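PDB 7CFL: putative cell wall hydrolase phosphatase-associated protein, which is an autolysin whose catalytic domain, the part present here, belongs to the NlpC/P60 (C40) family and probably cleaves cell-wall peptides as a cysteine peptidase. Local coordinates for residues D80-D85 against S129-A134. Numbering follows the deposited sequence.
Sequences DLVFFD and SRYVNA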
ATOM      1  N   ASP A  80      -5.457   2.922  -6.202  1.00 20.39           N
ATOM      2  CA  ASP A  80      -5.716   3.635  -4.934  1.00 18.60           C
ATOM      3  C   ASP A  80      -4.796   3.078  -3.844  1.00 18.13           C
ATOM      4  O   ASP A  80      -4.519   1.915  -3.840  1.00 20.39           O
ATOM      5  CB  ASP A  80      -7.187   3.540  -4.503  1.00 20.25           C
ATOM      6  CG  ASP A  80      -8.136   4.248  -5.428  1.00 21.90           C
ATOM      7  OD1 ASP A  80      -7.679   5.145  -6.179  1.00 20.33           O
ATOM      8  OD2 ASP A  80      -9.354   3.940  -5.309  1.00 22.82           O
ATOM      9  N   LEU A  81      -4.372   3.922  -2.929  1.00 19.13           N
ATOM     10  CA  LEU A  81      -3.650   3.514  -1.717  1.00 21.55           C
ATOM     11  C   LEU A  81      -4.668   3.186  -0.636  1.00 20.17           C
ATOM     12  O   LEU A  81      -5.622   3.974  -0.457  1.00 21.52           O
ATOM     13  CB  LEU A  81      -2.695   4.639  -1.287  1.00 20.50           C
ATOM     14  CG  LEU A  81      -1.637   5.007  -2.316  1.00 24.70           C
ATOM     15  CD1 LEU A  81      -0.741   6.120  -1.810  1.00 25.16           C
ATOM     16  CD2 LEU A  81      -0.804   3.804  -2.699  1.00 24.33           C
ATOM     17  N   VAL A  82      -4.463   2.069   0.067  1.00 19.09           N
ATOM     18  CA  VAL A  82      -5.367   1.642   1.167  0.60 18.70           C
ATOM     19  C   VAL A  82      -4.539   1.614   2.445  1.00 21.20           C
ATOM     20  O   VAL A  82      -3.375   1.172   2.383  1.00 22.16           O
ATOM     21  CB  VAL A  82      -6.038   0.290   0.858  1.00 21.85           C
ATOM     22  CG1 VAL A  82      -7.168   0.463  -0.152  1.00 27.71           C
ATOM     23  CG2 VAL A  82      -5.028  -0.782   0.457  1.00 24.72           C
ATOM     24  N   PHE A  83      -5.071   2.130   3.541  1.00 18.66           N
ATOM     25  CA  PHE A  83      -4.333   2.368   4.815  1.00 19.97           C
ATOM     26  C   PHE A  83      -4.957   1.554   5.967  1.00 22.17           C
ATOM     27  O   PHE A  83      -6.177   1.377   6.112  1.00 23.30           O
ATOM     28  CB  PHE A  83      -4.301   3.861   5.137  1.00 22.12           C
ATOM     29  CG  PHE A  83      -3.658   4.675   4.054  1.00 19.40           C
ATOM     30  CD1 PHE A  83      -2.260   4.697   3.981  1.00 20.29           C
ATOM     31  CD2 PHE A  83      -4.367   5.255   3.010  1.00 20.36           C
ATOM     32  CE1 PHE A  83      -1.619   5.369   2.958  1.00 21.52           C
ATOM     33  CE2 PHE A  83      -3.717   5.936   1.988  1.00 22.90           C
ATOM     34  CZ  PHE A  83      -2.335   5.963   1.948  1.00 20.00           C
ATOM     35  N   PHE A  84      -4.119   1.080   6.873  1.00 21.92           N
ATOM     36  CA  PHE A  84      -4.496   0.231   8.026  1.00 22.05           C
ATOM     37  C   PHE A  84      -3.786   0.691   9.291  1.00 27.30           C
ATOM     38  O   PHE A  84      -2.705   1.298   9.206  1.00 23.75           O
ATOM     39  CB  PHE A  84      -4.189  -1.235   7.749  1.00 24.09           C
ATOM     40  CG  PHE A  84      -4.729  -1.718   6.433  1.00 24.87           C
ATOM     41  CD1 PHE A  84      -5.965  -2.350   6.354  1.00 26.03           C
ATOM     42  CD2 PHE A  84      -4.045  -1.436   5.263  1.00 25.19           C
ATOM     43  CE1 PHE A  84      -6.441  -2.775   5.124  1.00 25.61           C
ATOM     44  CE2 PHE A  84      -4.527  -1.856   4.041  1.00 26.19           C
ATOM     45  CZ  PHE A  84      -5.735  -2.505   3.972  1.00 28.09           C
ATOM     46  N   ASP A  85      -4.382   0.384  10.436  1.00 32.85           N
ATOM     47  CA  ASP A  85      -3.762   0.610  11.768  1.00 34.78           C
ATOM     48  C   ASP A  85      -3.169  -0.713  12.291  1.00 35.70           C
ATOM     49  O   ASP A  85      -3.197  -1.719  11.560  1.00 38.65           O
ATOM     50  CB  ASP A  85      -4.763   1.291  12.712  1.00 33.21           C
ATOM     51  CG  ASP A  85      -6.028   0.511  13.011  1.00 39.14           C
ATOM     52  OD1 ASP A  85      -7.041   1.158  13.352  1.00 46.60           O
ATOM     53  OD2 ASP A  85      -5.995  -0.727  12.897  1.00 39.67           O
ATOM     54  N   SER A 129     -10.783  -5.318   9.769  1.00 30.32           N
ATOM     55  CA  SER A 129     -11.017  -4.561  11.033  1.00 38.72           C
ATOM     56  C   SER A 129      -9.988  -3.425  11.222  1.00 32.52           C
ATOM     57  O   SER A 129     -10.286  -2.474  11.966  1.00 36.67           O
ATOM     58  CB  SER A 129     -11.062  -5.498  12.226  1.00 40.61           C
ATOM     59  OG  SER A 129      -9.781  -6.044  12.508  1.00 42.97           O
ATOM     60  N   ARG A 130      -8.824  -3.498  10.562  1.00 29.97           N
ATOM     61  CA  ARG A 130      -7.723  -2.506  10.703  1.00 29.08           C
ATOM     62  C   ARG A 130      -7.804  -1.416   9.622  1.00 29.45           C
ATOM     63  O   ARG A 130      -7.075  -0.400   9.741  1.00 27.94           O
ATOM     64  CB  ARG A 130      -6.377  -3.232  10.635  1.00 29.55           C
ATOM     65  CG  ARG A 130      -6.151  -4.222  11.767  1.00 31.98           C
ATOM     66  CD  ARG A 130      -5.041  -5.204  11.444  1.00 41.30           C
ATOM     67  NE  ARG A 130      -3.784  -4.504  11.285  1.00 44.12           N
ATOM     68  CZ  ARG A 130      -2.850  -4.762  10.366  1.00 57.70           C
ATOM     69  NH1 ARG A 130      -3.016  -5.719   9.461  1.00 62.07           N
ATOM     70  NH2 ARG A 130      -1.741  -4.038  10.345  1.00 60.84           N
ATOM     71  N   TYR A 131      -8.680  -1.576   8.626  1.00 27.66           N
ATOM     72  CA  TYR A 131      -8.866  -0.594   7.526  1.00 28.96           C
ATOM     73  C   TYR A 131      -9.177   0.784   8.116  1.00 26.78           C
ATOM     74  O   TYR A 131     -10.124   0.898   8.949  1.00 26.51           O
ATOM     75  CB  TYR A 131      -9.965  -1.045   6.565  1.00 26.86           C
ATOM     76  CG  TYR A 131     -10.208  -0.110   5.415  1.00 25.88           C
ATOM     77  CD1 TYR A 131      -9.683  -0.376   4.160  1.00 24.59           C
ATOM     78  CD2 TYR A 131     -10.987   1.036   5.561  1.00 26.81           C
ATOM     79  CE1 TYR A 131      -9.856   0.495   3.104  1.00 25.56           C
ATOM     80  CE2 TYR A 131     -11.155   1.924   4.513  1.00 24.19           C
ATOM     81  CZ  TYR A 131     -10.615   1.642   3.271  1.00 25.82           C
ATOM     82  OH  TYR A 131     -10.804   2.486   2.215  1.00 25.38           O
ATOM     83  N   VAL A 132      -8.447   1.810   7.658  1.00 25.74           N
ATOM     84  CA  VAL A 132      -8.638   3.219   8.121  1.00 27.44           C
ATOM     85  C   VAL A 132      -9.298   4.044   7.015  1.00 23.30           C
ATOM     86  O   VAL A 132     -10.411   4.578   7.259  1.00 26.20           O
ATOM     87  CB  VAL A 132      -7.343   3.870   8.627  1.00 29.09           C
ATOM     88  CG1 VAL A 132      -7.561   5.355   8.938  1.00 31.36           C
ATOM     89  CG2 VAL A 132      -6.812   3.126   9.846  1.00 29.25           C
ATOM     90  N   ASN A 133      -8.643   4.188   5.877  1.00 22.91           N
ATOM     91  CA  ASN A 133      -9.033   5.099   4.781  1.00 21.58           C
ATOM     92  C   ASN A 133      -8.301   4.705   3.499  1.00 23.45           C
ATOM     93  O   ASN A 133      -7.495   3.731   3.490  1.00 21.77           O
ATOM     94  CB  ASN A 133      -8.811   6.571   5.139  1.00 22.03           C
ATOM     95  CG  ASN A 133      -7.377   7.065   5.098  1.00 23.61           C
ATOM     96  OD1 ASN A 133      -6.437   6.277   5.150  1.00 26.63           O
ATOM     97  ND2 ASN A 133      -7.225   8.374   5.029  1.00 27.26           N
ATOM     98  N   ALA A 134      -8.561   5.469   2.451  1.00 20.87           N
ATOM     99  CA  ALA A 134      -7.981   5.254   1.127  1.00 22.03           C
ATOM    100  C   ALA A 134      -7.744   6.608   0.479  1.00 19.75           C
ATOM    101  O   ALA A 134      -8.452   7.568   0.819  1.00 20.93           O
ATOM    102  CB  ALA A 134      -8.887   4.366   0.342  1.00 21.27           C
TER
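The backbone O of Asp-85 is gripped twice by the guanidinium of Arg-130, from NE at 2.9 Å and more weakly from NH2; it lies at the edge of the guanidinium but tilted out of the plane of that group, and both bonds are bent. A bend in the arginine chain (chi3 63°) turns the group back onto this carbonyl, while Tyr-126 of the preceding helix 125-128 forms a cation-pi contact with it. Asp-85 N in turn donates to Arg-130 O, so the two residues are tied in both directions; the Asp-85 carboxylate does not pair with the guanidinium of Arg-130, OD2 lying 4.7 Å from NE. Further along, Val-132 N reaches Phe-83 O at 2.8 Å and Phe-83 N binds Asn-133 O. On one face of the sheet, in an offset edge-to-face pair, the edge of Tyr-131 points toward the face of Phe-84, planes at 89°, and Val-82 CG1 meets the tyrosine's edge at CE1. On the other, Asn-133 OD1 approaches Phe-83 CD2 to 3.1 Å, the amide and ring planes inclined by 55°; this is a close contact only, the oxygen's hydrogen bond being to Ser-65 OG. The contact thus pairs strands 81-84 and 131-136, antiparallel neighbours inside the six-stranded sheet of the papain-like NlpC/P60 fold.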